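Putative adenylate cyclase (Vibrio parahaemolyticus, PDB 2ACA) is probably a class IV-like adenylate cyclase of the CYTH family, which would convert ATP to cyclic AMP and pyrophosphate. Local coordinates at residues Leu62-Ile67 / Thr91-Ala96. Residues are numbered along the deposited sequence; the frame is centred on the assembly and turned at random.
Sequences LVLREI and TKLDSA. With PO4 (phosphate ion), chain D.
Leu64 on strand 61-68 meets Leu93 and Ala96 on helix 93-102, a worked example of how an antiparallel CYTH sheet can present two unlike faces. In the tight, apolar part Leu64 packs against Leu93 and Ala96, and Leu93 spans both this part and the looser one. Leu64 CB touches Leu93 CD1 at 4.0 Å, while Leu64 CD1 reaches Ala96 CB at 3.9 Å; Leu64 CD2 lies about as close to that same methyl. With CG anti to the carbonyl carbon (chi1 -78°), both methyls of Leu64 arrive against the first turn of the helix, and Leu64 also touches Ile90, Gln97 and Leu100. Toward Glu66 the contact thins at a partly exposed margin. There the extended side chain crosses that of Leu93 at about a right angle, and Glu66 OE1 lies 3.4 Å from the Leu93 CD2 methyl. No hydrogen bond crosses between 62-67 and 91-96. Arg65 points away from the helix, its NE salt-bridged to Glu43 and Asp45, consistent with a place among the charged residues that line the tunnel of CYTH proteins. A phosphate ion, probably from the crystallisation liquor, sits at the guanidinium edge: its O4, in the guanidinium plane, accepts hydrogen bonds from Arg65 NH1 at 2.9 Å and Arg65 NH2 at 3.1 Å.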
loop_
_atom_site.group_PDB
_atom_site.type_symbol
_atom_site.label_atom_id
_atom_site.label_comp_id
_atom_site.label_asym_id
_atom_site.label_seq_id
_atom_site.Cartn_x
_atom_site.Cartn_y
_atom_site.Cartn_z
ATOM N N LEU A 62 13.408 1.980 0.465
ATOM C CA LEU A 62 12.056 1.464 0.287
ATOM C C LEU A 62 11.857 0.460 1.410
ATOM O O LEU A 62 12.608 -0.498 1.519
ATOM C CB LEU A 62 11.951 0.776 -1.076
ATOM C CG LEU A 62 10.723 -0.082 -1.382
ATOM C CD1 LEU A 62 9.451 0.741 -1.327
ATOM C CD2 LEU A 62 10.899 -0.692 -2.773
ATOM N N VAL A 63 10.846 0.673 2.238
ATOM C CA VAL A 63 10.632 -0.210 3.368
ATOM C C VAL A 63 9.205 -0.675 3.617
ATOM O O VAL A 63 8.257 0.089 3.465
ATOM C CB VAL A 63 11.131 0.491 4.679
ATOM C CG1 VAL A 63 10.856 -0.386 5.902
ATOM C CG2 VAL A 63 12.624 0.817 4.566
ATOM N N LEU A 64 9.059 -1.945 3.975
ATOM C CA LEU A 64 7.770 -2.480 4.362
ATOM C C LEU A 64 7.974 -2.629 5.873
ATOM O O LEU A 64 9.023 -3.122 6.318
ATOM C CB LEU A 64 7.492 -3.826 3.685
ATOM C CG LEU A 64 7.051 -3.705 2.210
ATOM C CD1 LEU A 64 6.630 -5.060 1.656
ATOM C CD2 LEU A 64 5.882 -2.728 2.114
ATOM N N ARG A 65 7.009 -2.181 6.666
ATOM C CA ARG A 65 7.158 -2.242 8.122
ATOM C C ARG A 65 5.903 -2.706 8.815
ATOM O O ARG A 65 4.807 -2.275 8.473
ATOM C CB ARG A 65 7.567 -0.857 8.657
ATOM C CG ARG A 65 7.429 -0.665 10.170
ATOM C CD ARG A 65 7.786 0.779 10.585
ATOM N NE ARG A 65 9.142 1.142 10.186
ATOM C CZ ARG A 65 9.650 2.370 10.280
ATOM N NH1 ARG A 65 8.912 3.361 10.761
ATOM N NH2 ARG A 65 10.896 2.610 9.897
ATOM N N GLU A 66 6.076 -3.591 9.793
ATOM C CA GLU A 66 4.961 -4.129 10.567
ATOM C C GLU A 66 5.273 -4.006 12.056
ATOM O O GLU A 66 6.365 -4.348 12.509
ATOM C CB GLU A 66 4.712 -5.596 10.214
ATOM C CG GLU A 66 3.666 -6.267 11.084
ATOM C CD GLU A 66 3.328 -7.677 10.621
ATOM O OE1 GLU A 66 4.254 -8.496 10.464
ATOM O OE2 GLU A 66 2.133 -7.969 10.421
ATOM N N ILE A 67 4.296 -3.508 12.803
ATOM C CA ILE A 67 4.428 -3.316 14.232
ATOM C C ILE A 67 3.347 -4.143 14.909
ATOM O O ILE A 67 2.158 -3.948 14.663
ATOM C CB ILE A 67 4.259 -1.816 14.600
ATOM C CG1 ILE A 67 5.337 -0.987 13.885
ATOM C CG2 ILE A 67 4.372 -1.630 16.111
ATOM C CD1 ILE A 67 5.189 0.508 14.045
ATOM N N THR A 91 -3.010 -2.760 4.351
ATOM C CA THR A 91 -3.706 -3.788 5.121
ATOM C C THR A 91 -3.120 -5.193 4.969
ATOM O O THR A 91 -3.234 -6.010 5.875
ATOM C CB THR A 91 -5.200 -3.838 4.751
ATOM O OG1 THR A 91 -5.330 -4.030 3.335
ATOM C CG2 THR A 91 -5.889 -2.530 5.152
ATOM N N LYS A 92 -2.485 -5.475 3.838
ATOM C CA LYS A 92 -1.905 -6.804 3.615
ATOM C C LYS A 92 -0.404 -6.735 3.373
ATOM O O LYS A 92 0.048 -6.469 2.262
ATOM C CB LYS A 92 -2.581 -7.484 2.421
ATOM C CG LYS A 92 -4.066 -7.729 2.603
ATOM C CD LYS A 92 -4.688 -8.314 1.343
ATOM C CE LYS A 92 -6.191 -8.472 1.503
ATOM N NZ LYS A 92 -6.859 -7.171 1.814
ATOM N N LEU A 93 0.364 -6.992 4.422
ATOM C CA LEU A 93 1.817 -6.951 4.343
ATOM C C LEU A 93 2.384 -7.982 3.375
ATOM O O LEU A 93 3.281 -7.673 2.581
ATOM C CB LEU A 93 2.416 -7.181 5.734
ATOM C CG LEU A 93 3.929 -7.349 5.776
ATOM C CD1 LEU A 93 4.606 -6.054 5.334
ATOM C CD2 LEU A 93 4.349 -7.738 7.186
ATOM N N ASP A 94 1.875 -9.207 3.449
ATOM C CA ASP A 94 2.360 -10.264 2.570
ATOM C C ASP A 94 2.080 -9.917 1.102
ATOM O O ASP A 94 2.911 -10.155 0.228
ATOM C CB ASP A 94 1.725 -11.613 2.937
ATOM C CG ASP A 94 0.254 -11.496 3.295
ATOM O OD1 ASP A 94 -0.378 -10.476 2.937
ATOM O OD2 ASP A 94 -0.273 -12.435 3.932
ATOM N N SER A 95 0.916 -9.345 0.827
ATOM C CA SER A 95 0.607 -8.979 -0.548
ATOM C C SER A 95 1.600 -7.919 -1.009
ATOM O O SER A 95 2.155 -8.009 -2.109
ATOM C CB SER A 95 -0.821 -8.460 -0.648
ATOM O OG SER A 95 -1.721 -9.483 -0.293
ATOM N N ALA A 96 1.841 -6.929 -0.154
ATOM C CA ALA A 96 2.793 -5.868 -0.462
ATOM C C ALA A 96 4.182 -6.443 -0.772
ATOM O O ALA A 96 4.834 -6.040 -1.741
ATOM C CB ALA A 96 2.879 -4.884 0.710
HETATM P P PO4 D . 11.737 5.835 11.748
HETATM O O1 PO4 D . 12.874 4.883 11.646
HETATM O O2 PO4 D . 12.243 7.228 11.638
HETATM O O3 PO4 D . 11.060 5.657 13.056
HETATM O O4 PO4 D . 10.770 5.572 10.653
#